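Local coordinates for synergistic-type venom protein S2C4 (Dendroaspis jamesoni kaimosae, PDB 7C28) that probably enhances the toxicity of other venom toxins, and is a homodimeric toxin of the three-finger family, at residues 3-7 with 39-43. Numbering follows the deposited sequence.
Sequences CVTDK and KRGCT. With SO4 (sulfate ion), chain D.
K7 lies over one face of the R40 guanidinium, while V4 flanks the arginine chain. R40 CG stands anti to the carbonyl carbon (chi1 -55°) and the chain then runs extended to NE, which brings CD to 3.9 Å from V4 CG1, the two side chains pointing the same way. K7, fully extended, sets its CD 3.7 Å from R40 NH1, offset toward the rim. The sulfate meets the guanidinium at its edge, in plane, through a two-pronged grip: R40 NH1 to sulfate O1 is 2.9 Å and nearly straight (178°), R40 NH2 to sulfate O3 is 2.7 Å. K7 NZ comes within 4.0 Å of R40 NH2 and 3.5 Å of sulfate O3, so the anion, probably from the crystallisation liquor, would offset both charges; Y36 and K34 of the second subunit also bind it, placing it at the dimer interface. No hydrogen bond crosses between the segments, only weak CA-H...O contacts, as from T5 CA to R40 O (3.3 Å), so the strands pack without pairing. At the other end C3 SG and C42 SG touch at 3.7 Å; C3 is bonded to C24 and C42 to C17, in the three-finger cystine core. Strand 2-8, paired with 11-16, thus packs against strand 35-43, which borders 23-32.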
loop_
_atom_site.group_PDB
_atom_site.type_symbol
_atom_site.label_atom_id
_atom_site.label_comp_id
_atom_site.label_asym_id
_atom_site.label_seq_id
_atom_site.Cartn_x
_atom_site.Cartn_y
_atom_site.Cartn_z
ATOM N N CYS A 3 6.517 14.900 8.280
ATOM C CA CYS A 3 5.988 13.569 8.024
ATOM C C CYS A 3 5.838 12.806 9.333
ATOM O O CYS A 3 6.616 12.993 10.273
ATOM C CB CYS A 3 6.892 12.768 7.086
ATOM S SG CYS A 3 7.255 13.554 5.517
ATOM N N VAL A 4 4.836 11.926 9.383
ATOM C CA VAL A 4 4.726 10.992 10.498
ATOM C C VAL A 4 5.872 9.993 10.439
ATOM O O VAL A 4 6.257 9.529 9.356
ATOM C CB VAL A 4 3.369 10.272 10.461
ATOM C CG1 VAL A 4 3.205 9.390 11.688
ATOM C CG2 VAL A 4 2.240 11.282 10.350
ATOM N N THR A 5 6.405 9.628 11.606
ATOM C CA THR A 5 7.526 8.698 11.689
ATOM C C THR A 5 7.215 7.423 12.450
ATOM O O THR A 5 7.830 6.391 12.171
ATOM C CB THR A 5 8.742 9.373 12.339
ATOM O OG1 THR A 5 8.331 10.044 13.534
ATOM C CG2 THR A 5 9.358 10.377 11.381
ATOM N N ASP A 6 6.309 7.470 13.422
ATOM C CA ASP A 6 5.915 6.281 14.156
ATOM C C ASP A 6 4.481 6.466 14.621
ATOM O O ASP A 6 4.005 7.593 14.779
ATOM C CB ASP A 6 6.841 5.993 15.345
ATOM C CG ASP A 6 6.656 4.590 15.896
ATOM O OD1 ASP A 6 6.751 4.413 17.129
ATOM O OD2 ASP A 6 6.402 3.663 15.097
ATOM N N LYS A 7 3.797 5.345 14.828
ATOM C CA LYS A 7 2.394 5.357 15.223
ATOM C C LYS A 7 2.120 4.095 16.022
ATOM O O LYS A 7 2.309 2.989 15.506
ATOM C CB LYS A 7 1.487 5.436 13.997
ATOM C CG LYS A 7 0.017 5.296 14.294
ATOM C CD LYS A 7 -0.804 5.598 13.054
ATOM C CE LYS A 7 -2.271 5.269 13.265
ATOM N NZ LYS A 7 -3.076 5.554 12.046
ATOM N N LYS A 39 5.520 1.269 8.029
ATOM C CA LYS A 39 6.620 2.178 8.308
ATOM C C LYS A 39 6.325 3.537 7.688
ATOM O O LYS A 39 5.807 3.624 6.573
ATOM C CB LYS A 39 7.940 1.627 7.763
ATOM C CG LYS A 39 8.286 0.217 8.231
ATOM C CD LYS A 39 8.666 0.188 9.703
ATOM C CE LYS A 39 8.896 -1.238 10.197
ATOM N NZ LYS A 39 10.180 -1.820 9.703
ATOM N N ARG A 40 6.656 4.596 8.420
ATOM C CA ARG A 40 6.375 5.959 7.993
ATOM C C ARG A 40 7.584 6.844 8.263
ATOM O O ARG A 40 8.290 6.660 9.256
ATOM C CB ARG A 40 5.136 6.519 8.713
ATOM C CG ARG A 40 3.877 5.666 8.587
ATOM C CD ARG A 40 2.846 6.071 9.621
ATOM N NE ARG A 40 1.474 5.751 9.222
ATOM C CZ ARG A 40 0.784 4.708 9.681
ATOM N NH1 ARG A 40 1.338 3.874 10.550
ATOM N NH2 ARG A 40 -0.462 4.493 9.272
ATOM N N GLY A 41 7.829 7.798 7.368
ATOM C CA GLY A 41 8.889 8.756 7.583
ATOM C C GLY A 41 9.128 9.606 6.345
ATOM O O GLY A 41 8.357 9.565 5.381
ATOM N N CYS A 42 10.201 10.393 6.415
ATOM C CA CYS A 42 10.682 11.210 5.308
ATOM C C CYS A 42 11.521 10.383 4.335
ATOM O O CYS A 42 12.107 9.356 4.690
ATOM C CB CYS A 42 11.524 12.383 5.824
ATOM S SG CYS A 42 10.686 13.484 6.980
ATOM N N THR A 43 11.611 10.874 3.102
ATOM C CA THR A 43 12.485 10.266 2.108
ATOM C C THR A 43 12.656 11.228 0.942
ATOM O O THR A 43 11.856 12.150 0.749
ATOM C CB THR A 43 11.943 8.920 1.614
ATOM O OG1 THR A 43 12.907 8.308 0.749
ATOM C CG2 THR A 43 10.627 9.104 0.872
HETATM S S SO4 D . -1.604 1.566 11.354
HETATM O O1 SO4 D . -0.148 1.615 11.474
HETATM O O2 SO4 D . -2.016 0.264 10.833
HETATM O O3 SO4 D . -2.027 2.619 10.440
HETATM O O4 SO4 D . -2.209 1.763 12.667
HETATM O O HOH W 1 7.232 4.053 11.735
#